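Local structure of smoothened (Xenopus laevis, 5KZZ) at residues Cys10-Asn22 against Ala32-Asp46. The protein is a Frizzled-class receptor of Hedgehog signalling, represented here by its extracellular cysteine-rich domain, and is directly activated by cellular cholesterol. Sequence-based numbering, arbitrary orientation.
With ZN (zinc ion), chain E.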
ATOM      1  N   CYS A  10       5.823  13.692  -0.559  1.00 48.72           N
ATOM      2  CA  CYS A  10       5.295  12.538  -1.277  1.00 48.09           C
ATOM      3  C   CYS A  10       6.214  11.328  -1.236  1.00 39.32           C
ATOM      4  O   CYS A  10       5.789  10.225  -1.550  1.00 35.61           O
ATOM      5  CB  CYS A  10       5.009  12.905  -2.732  1.00 59.18           C
ATOM      6  SG  CYS A  10       3.562  13.960  -2.953  1.00 66.88           S
ATOM      7  N   LYS A  11       7.468  11.542  -0.857  1.00 33.99           N
ATOM      8  CA  LYS A  11       8.463  10.482  -0.843  1.00 33.00           C
ATOM      9  C   LYS A  11       9.143  10.396   0.514  1.00 28.94           C
ATOM     10  O   LYS A  11       9.192  11.375   1.264  1.00 30.37           O
ATOM     11  CB  LYS A  11       9.489  10.705  -1.957  1.00 37.45           C
ATOM     12  CG  LYS A  11       8.939  10.399  -3.348  1.00 44.47           C
ATOM     13  CD  LYS A  11       9.782  11.012  -4.452  1.00 52.64           C
ATOM     14  CE  LYS A  11       9.342  12.439  -4.754  1.00 60.45           C
ATOM     15  NZ  LYS A  11       7.993  12.489  -5.386  1.00 65.18           N
ATOM     16  N   LYS A  12       9.642   9.211   0.836  1.00 27.22           N
ATOM     17  CA  LYS A  12      10.332   8.995   2.092  1.00 27.34           C
ATOM     18  C   LYS A  12      11.686   8.346   1.829  1.00 25.47           C
ATOM     19  O   LYS A  12      11.784   7.399   1.050  1.00 25.08           O
ATOM     20  CB  LYS A  12       9.498   8.122   3.028  1.00 30.02           C
ATOM     21  CG  LYS A  12      10.152   7.869   4.378  1.00 35.06           C
ATOM     22  CD  LYS A  12       9.150   7.328   5.390  1.00 39.13           C
ATOM     23  CE  LYS A  12       9.815   7.081   6.746  1.00 43.41           C
ATOM     24  NZ  LYS A  12       8.883   6.431   7.721  1.00 45.83           N
ATOM     25  N   THR A  13      12.725   8.866   2.481  1.00 27.24           N
ATOM     26  CA  THR A  13      14.081   8.337   2.343  1.00 28.24           C
ATOM     27  C   THR A  13      14.214   6.957   2.979  1.00 26.22           C
ATOM     28  O   THR A  13      13.784   6.747   4.110  1.00 28.79           O
ATOM     29  CB  THR A  13      15.112   9.293   2.977  1.00 32.33           C
ATOM     30  OG1 THR A  13      15.140  10.507   2.224  1.00 36.15           O
ATOM     31  CG2 THR A  13      16.498   8.675   2.967  1.00 33.74           C
ATOM     32  N   THR A  14      14.811   6.018   2.249  1.00 24.43           N
ATOM     33  CA  THR A  14      14.905   4.644   2.707  1.00 25.05           C
ATOM     34  C   THR A  14      15.930   3.912   1.854  1.00 26.40           C
ATOM     35  O   THR A  14      16.405   4.445   0.852  1.00 29.97           O
ATOM     36  CB  THR A  14      13.522   3.925   2.627  1.00 25.36           C
ATOM     37  OG1 THR A  14      13.596   2.628   3.238  1.00 26.44           O
ATOM     38  CG2 THR A  14      13.077   3.783   1.177  1.00 24.88           C
ATOM     39  N   THR A  15      16.288   2.702   2.256  1.00 24.92           N
ATOM     40  CA  THR A  15      17.163   1.884   1.441  1.00 25.21           C
ATOM     41  C   THR A  15      16.304   0.985   0.562  1.00 23.39           C
ATOM     42  O   THR A  15      15.417   0.304   1.060  1.00 25.25           O
ATOM     43  CB  THR A  15      18.121   1.055   2.309  1.00 28.71           C
ATOM     44  OG1 THR A  15      18.955   1.945   3.059  1.00 32.26           O
ATOM     45  CG2 THR A  15      18.994   0.151   1.446  1.00 30.20           C
ATOM     46  N   CYS A  16      16.549   1.005  -0.743  1.00 21.53           N
ATOM     47  CA  CYS A  16      15.803   0.149  -1.673  1.00 20.35           C
ATOM     48  C   CYS A  16      16.362  -1.271  -1.728  1.00 22.67           C
ATOM     49  O   CYS A  16      17.577  -1.474  -1.762  1.00 24.98           O
ATOM     50  CB  CYS A  16      15.810   0.742  -3.086  1.00 22.09           C
ATOM     51  SG  CYS A  16      15.107   2.391  -3.261  1.00 25.54           S
ATOM     52  N   GLU A  17      15.479  -2.259  -1.763  1.00 19.26           N
ATOM     53  CA  GLU A  17      15.920  -3.639  -1.949  1.00 19.64           C
ATOM     54  C   GLU A  17      15.111  -4.289  -3.070  1.00 17.43           C
ATOM     55  O   GLU A  17      13.991  -3.860  -3.359  1.00 15.94           O
ATOM     56  CB  GLU A  17      15.808  -4.432  -0.640  1.00 26.74           C
ATOM     57  CG  GLU A  17      14.432  -4.498  -0.021  1.00 33.43           C
ATOM     58  CD  GLU A  17      14.467  -5.114   1.376  1.00 40.19           C
ATOM     59  OE1 GLU A  17      13.982  -6.247   1.557  1.00 37.21           O
ATOM     60  OE2 GLU A  17      14.993  -4.459   2.297  1.00 48.42           O
ATOM     61  N   PRO A  18      15.690  -5.294  -3.742  1.00 17.24           N
ATOM     62  CA  PRO A  18      14.934  -5.964  -4.802  1.00 17.14           C
ATOM     63  C   PRO A  18      13.668  -6.592  -4.261  1.00 15.30           C
ATOM     64  O   PRO A  18      13.696  -7.183  -3.176  1.00 16.07           O
ATOM     65  CB  PRO A  18      15.895  -7.054  -5.291  1.00 20.93           C
ATOM     66  CG  PRO A  18      17.217  -6.575  -4.906  1.00 22.16           C
ATOM     67  CD  PRO A  18      17.041  -5.863  -3.600  1.00 20.65           C
ATOM     68  N   LEU A  19      12.587  -6.491  -5.023  1.00 14.93           N
ATOM     69  CA  LEU A  19      11.333  -7.143  -4.658  1.00 14.29           C
ATOM     70  C   LEU A  19      11.506  -8.633  -4.545  1.00 14.70           C
ATOM     71  O   LEU A  19      12.089  -9.272  -5.416  1.00 16.58           O
ATOM     72  CB  LEU A  19      10.247  -6.860  -5.690  1.00 13.03           C
ATOM     73  CG  LEU A  19       9.490  -5.548  -5.511  1.00 13.55           C
ATOM     74  CD1 LEU A  19       8.817  -5.154  -6.827  1.00 15.76           C
ATOM     75  CD2 LEU A  19       8.459  -5.710  -4.413  1.00 16.43           C
ATOM     76  N   LYS A  20      10.964  -9.181  -3.472  1.00 13.99           N
ATOM     77  CA  LYS A  20      10.958 -10.615  -3.268  1.00 15.22           C
ATOM     78  C   LYS A  20      10.112 -11.302  -4.338  1.00 15.85           C
ATOM     79  O   LYS A  20      10.457 -12.369  -4.806  1.00 18.35           O
ATOM     80  CB  LYS A  20      10.437 -10.932  -1.867  1.00 17.71           C
ATOM     81  CG  LYS A  20      10.441 -12.400  -1.508  1.00 19.80           C
ATOM     82  CD  LYS A  20       9.710 -12.610  -0.181  1.00 22.64           C
ATOM     83  CE  LYS A  20       9.611 -14.085   0.150  1.00 24.07           C
ATOM     84  NZ  LYS A  20      10.973 -14.709   0.296  1.00 23.32           N
ATOM     85  N   TYR A  21       9.008 -10.668  -4.715  1.00 14.52           N
ATOM     86  CA  TYR A  21       8.090 -11.120  -5.768  1.00 15.78           C
ATOM     87  C   TYR A  21       7.693  -9.951  -6.634  1.00 15.54           C
ATOM     88  O   TYR A  21       7.633  -8.832  -6.145  1.00 16.56           O
ATOM     89  CB  TYR A  21       6.838 -11.744  -5.165  1.00 16.71           C
ATOM     90  CG  TYR A  21       7.121 -12.952  -4.338  1.00 18.07           C
ATOM     91  CD1 TYR A  21       7.730 -14.069  -4.894  1.00 18.70           C
ATOM     92  CD2 TYR A  21       6.779 -12.990  -2.998  1.00 17.14           C
ATOM     93  CE1 TYR A  21       7.999 -15.185  -4.128  1.00 18.77           C
ATOM     94  CE2 TYR A  21       7.024 -14.119  -2.225  1.00 19.00           C
ATOM     95  CZ  TYR A  21       7.635 -15.204  -2.797  1.00 18.69           C
ATOM     96  OH  TYR A  21       7.888 -16.324  -2.038  1.00 22.42           O
ATOM     97  N   ASN A  22       7.408 -10.212  -7.911  1.00 17.12           N
ATOM     98  CA  ASN A  22       6.988  -9.174  -8.844  1.00 16.97           C
ATOM     99  C   ASN A  22       5.464  -9.138  -8.993  1.00 18.42           C
ATOM    100  O   ASN A  22       4.949  -8.458  -9.875  1.00 20.59           O
ATOM    101  CB  ASN A  22       7.631  -9.398 -10.218  1.00 19.82           C
ATOM    102  CG  ASN A  22       9.144  -9.434 -10.161  1.00 23.72           C
ATOM    103  OD1 ASN A  22       9.774 -10.459 -10.458  1.00 27.03           O
ATOM    104  ND2 ASN A  22       9.742  -8.303  -9.787  1.00 24.23           N
ATOM    105  N   ALA A  32      11.016  -2.672  -9.934  1.00 19.29           N
ATOM    106  CA  ALA A  32      11.876  -3.754  -9.460  1.00 18.37           C
ATOM    107  C   ALA A  32      12.235  -3.713  -7.982  1.00 16.12           C
ATOM    108  O   ALA A  32      12.577  -4.755  -7.414  1.00 16.98           O
ATOM    109  CB  ALA A  32      13.159  -3.776 -10.273  1.00 21.23           C
ATOM    110  N   LEU A  33      12.213  -2.524  -7.377  1.00 16.30           N
ATOM    111  CA  LEU A  33      12.713  -2.347  -6.015  1.00 16.01           C
ATOM    112  C   LEU A  33      11.640  -1.837  -5.069  1.00 14.93           C
ATOM    113  O   LEU A  33      10.680  -1.197  -5.495  1.00 14.85           O
ATOM    114  CB  LEU A  33      13.885  -1.373  -5.976  1.00 16.52           C
ATOM    115  CG  LEU A  33      14.926  -1.523  -7.084  1.00 17.81           C
ATOM    116  CD1 LEU A  33      15.941  -0.392  -7.057  1.00 20.75           C
ATOM    117  CD2 LEU A  33      15.629  -2.879  -6.975  1.00 19.73           C
ATOM    118  N   THR A  34      11.838  -2.086  -3.779  1.00 13.27           N
ATOM    119  CA  THR A  34      10.838  -1.756  -2.778  1.00 12.78           C
ATOM    120  C   THR A  34      11.485  -1.405  -1.447  1.00 13.67           C
ATOM    121  O   THR A  34      12.710  -1.419  -1.304  1.00 15.50           O
ATOM    122  CB  THR A  34       9.850  -2.939  -2.595  1.00 11.73           C
ATOM    123  OG1 THR A  34       8.689  -2.497  -1.888  1.00 12.11           O
ATOM    124  CG2 THR A  34      10.486  -4.108  -1.849  1.00 13.31           C
ATOM    125  N   SER A  35      10.642  -1.067  -0.481  1.00 12.99           N
ATOM    126  CA  SER A  35      11.050  -0.932   0.907  1.00 13.05           C
ATOM    127  C   SER A  35       9.863  -1.309   1.766  1.00 13.02           C
ATOM    128  O   SER A  35       8.721  -1.160   1.336  1.00 13.85           O
ATOM    129  CB  SER A  35      11.490   0.499   1.216  1.00 16.05           C
ATOM    130  OG  SER A  35      11.681   0.685   2.609  1.00 17.21           O
ATOM    131  N   THR A  36      10.136  -1.789   2.974  1.00 12.54           N
ATOM    132  CA  THR A  36       9.083  -2.116   3.926  1.00 13.21           C
ATOM    133  C   THR A  36       8.778  -0.955   4.880  1.00 13.00           C
ATOM    134  O   THR A  36       7.987  -1.108   5.814  1.00 13.22           O
ATOM    135  CB  THR A  36       9.462  -3.362   4.754  1.00 16.25           C
ATOM    136  OG1 THR A  36      10.681  -3.115   5.471  1.00 19.03           O
ATOM    137  CG2 THR A  36       9.666  -4.558   3.849  1.00 18.60           C
ATOM    138  N   VAL A  37       9.382   0.209   4.631  1.00 12.65           N
ATOM    139  CA  VAL A  37       9.312   1.312   5.586  1.00 15.45           C
ATOM    140  C   VAL A  37       7.882   1.854   5.807  1.00 15.58           C
ATOM    141  O   VAL A  37       7.591   2.397   6.875  1.00 19.68           O
ATOM    142  CB  VAL A  37      10.265   2.472   5.165  1.00 18.93           C
ATOM    143  CG1 VAL A  37       9.799   3.136   3.889  1.00 20.57           C
ATOM    144  CG2 VAL A  37      10.400   3.505   6.280  1.00 22.51           C
ATOM    145  N   LEU A  38       6.973   1.698   4.842  1.00 13.39           N
ATOM    146  CA  LEU A  38       5.606   2.208   5.010  1.00 13.41           C
ATOM    147  C   LEU A  38       4.699   1.218   5.713  1.00 13.28           C
ATOM    148  O   LEU A  38       3.652   1.596   6.254  1.00 15.88           O
ATOM    149  CB  LEU A  38       4.987   2.555   3.662  1.00 13.01           C
ATOM    150  CG  LEU A  38       5.834   3.490   2.808  1.00 13.51           C
ATOM    151  CD1 LEU A  38       5.092   3.821   1.532  1.00 14.81           C
ATOM    152  CD2 LEU A  38       6.156   4.776   3.578  1.00 15.53           C
ATOM    153  N   ALA A  39       5.093  -0.055   5.708  1.00 13.63           N
ATOM    154  CA  ALA A  39       4.282  -1.098   6.330  1.00 15.13           C
ATOM    155  C   ALA A  39       4.666  -1.215   7.796  1.00 15.52           C
ATOM    156  O   ALA A  39       5.586  -1.967   8.154  1.00 15.86           O
ATOM    157  CB  ALA A  39       4.475  -2.423   5.614  1.00 15.31           C
ATOM    158  N   GLU A  40       3.956  -0.480   8.642  1.00 15.62           N
ATOM    159  CA  GLU A  40       4.351  -0.349  10.047  1.00 17.37           C
ATOM    160  C   GLU A  40       4.213  -1.642  10.833  1.00 15.28           C
ATOM    161  O   GLU A  40       4.795  -1.778  11.903  1.00 16.42           O
ATOM    162  CB  GLU A  40       3.531   0.755  10.720  1.00 22.69           C
ATOM    163  CG  GLU A  40       3.800   2.149  10.166  1.00 33.15           C
ATOM    164  CD  GLU A  40       3.014   3.235  10.887  1.00 42.44           C
ATOM    165  OE1 GLU A  40       2.742   3.072  12.095  1.00 45.97           O
ATOM    166  OE2 GLU A  40       2.678   4.254  10.244  1.00 45.87           O
ATOM    167  N   ASP A  41       3.454  -2.586  10.291  1.00 13.88           N
ATOM    168  CA  ASP A  41       3.255  -3.889  10.910  1.00 14.66           C
ATOM    169  C   ASP A  41       4.218  -4.968  10.412  1.00 14.52           C
ATOM    170  O   ASP A  41       4.066  -6.129  10.779  1.00 17.08           O
ATOM    171  CB  ASP A  41       1.815  -4.365  10.671  1.00 15.87           C
ATOM    172  CG  ASP A  41       1.502  -4.571   9.190  1.00 15.26           C
ATOM    173  OD1 ASP A  41       2.364  -4.286   8.329  1.00 17.11           O
ATOM    174  OD2 ASP A  41       0.373  -4.985   8.877  1.00 17.20           O
ATOM    175  N   SER A  42       5.203  -4.588   9.603  1.00 14.75           N
ATOM    176  CA  SER A  42       6.040  -5.581   8.927  1.00 15.51           C
ATOM    177  C   SER A  42       7.517  -5.248   9.014  1.00 16.35           C
ATOM    178  O   SER A  42       7.910  -4.121   8.727  1.00 20.54           O
ATOM    179  CB  SER A  42       5.644  -5.678   7.452  1.00 15.73           C
ATOM    180  OG  SER A  42       4.305  -6.132   7.290  1.00 17.56           O
ATOM    181  N   SER A  43       8.360  -6.221   9.357  1.00 17.26           N
ATOM    182  CA  SER A  43       9.778  -5.901   9.523  1.00 18.56           C
ATOM    183  C   SER A  43      10.653  -6.463   8.410  1.00 16.83           C
ATOM    184  O   SER A  43      11.869  -6.331   8.461  1.00 20.47           O
ATOM    185  CB  SER A  43      10.293  -6.402  10.872  1.00 20.58           C
ATOM    186  OG  SER A  43      10.091  -7.792  10.972  1.00 22.82           O
ATOM    187  N   SER A  44      10.042  -7.077   7.405  1.00 14.74           N
ATOM    188  CA  SER A  44      10.794  -7.677   6.305  1.00 14.54           C
ATOM    189  C   SER A  44       9.834  -7.918   5.161  1.00 13.00           C
ATOM    190  O   SER A  44       8.619  -7.921   5.358  1.00 12.46           O
ATOM    191  CB  SER A  44      11.435  -9.004   6.719  1.00 16.48           C
ATOM    192  OG  SER A  44      10.413  -9.964   6.958  1.00 16.22           O
ATOM    193  N   GLN A  45      10.368  -8.191   3.977  1.00 12.56           N
ATOM    194  CA  GLN A  45       9.486  -8.553   2.874  1.00 11.73           C
ATOM    195  C   GLN A  45       8.821  -9.903   3.134  1.00 11.71           C
ATOM    196  O   GLN A  45       7.714 -10.147   2.662  1.00 11.60           O
ATOM    197  CB  GLN A  45      10.239  -8.576   1.546  1.00 12.19           C
ATOM    198  CG  GLN A  45      10.731  -7.234   1.080  1.00 13.20           C
ATOM    199  CD  GLN A  45      11.195  -7.283  -0.352  1.00 13.36           C
ATOM    200  OE1 GLN A  45      10.409  -7.556  -1.246  1.00 14.41           O
ATOM    201  NE2 GLN A  45      12.477  -7.044  -0.579  1.00 16.26           N
ATOM    202  N   ASP A  46       9.460 -10.773   3.904  1.00 12.29           N
ATOM    203  CA  ASP A  46       8.811 -12.018   4.298  1.00 13.41           C
ATOM    204  C   ASP A  46       7.545 -11.750   5.102  1.00 13.17           C
ATOM    205  O   ASP A  46       6.487 -12.326   4.837  1.00 13.96           O
ATOM    206  CB  ASP A  46       9.778 -12.888   5.110  1.00 16.13           C
ATOM    207  CG  ASP A  46      10.906 -13.457   4.265  1.00 20.06           C
ATOM    208  OD1 ASP A  46      10.784 -13.504   3.023  1.00 21.40           O
ATOM    209  OD2 ASP A  46      11.931 -13.874   4.844  1.00 22.80           O
TER
HETATM  210 ZN    ZN E 204      12.214 -13.991   1.747  0.67 27.94          ZN
HETATM  211  O   HOH W   1      13.231  -7.658   3.593  1.00 26.95           O
HETATM  212  O   HOH W   2      12.992  -2.405   3.346  1.00 30.94           O
HETATM  213  O   HOH W   3      12.574  -6.944  -9.218  1.00 29.89           O
HETATM  214  O   HOH W   4      12.910 -16.246   2.292  1.00 35.86           O
HETATM  215  O   HOH W   5      13.117 -12.033   1.245  1.00 38.67           O
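E17 and T34 form an antiparallel hydrogen-bonded pair, E17 N to T34 O 2.9 Å and T34 N to E17 O 2.8 Å, and L19 N extends the ladder to A32 O; P18, with no N-H to give, fits the non-hydrogen-bonded place opposite L33. Beside this ribbon, Q45 at the start of helix 45-55 uses both ends of its amide. NE2 gives one hydrogen to E17 OE1 (2.7 Å), on that oxygen's anti lone pair, and the other to P18 O (2.9 Å), both acceptors lying nearly in the amide plane, while Q45 OE1 accepts the N-H of K20 N at 2.8 Å. Three bonds fix the amide's rotation. The E17 carboxylate, turned 56° from it, is tied through separate waters to Q45 N and T36 N. This two-stranded ribbon belongs to the Frizzled-type cysteine-rich domain, where C16, just ahead of strand 17-18, forms a disulfide with C80 of strand 80-81. Past the ribbon, K20 NZ and D46 OD1 each bind the zinc ion at 2.0 Å, with two waters; the extended lysine bends at chi4 (61°) to bring its amine to the metal. L19's branched end fits CD2 against T34 CB and CG2, whereas T34 OG1 hydrogen-bonds to P78 O. Small hydroxyls able to give or take suit T14 OG1 and S35 OG, hydrogen-bonded at 2.8 Å with either as donor; S35 OG accepts the V37 N-H in an ST turn.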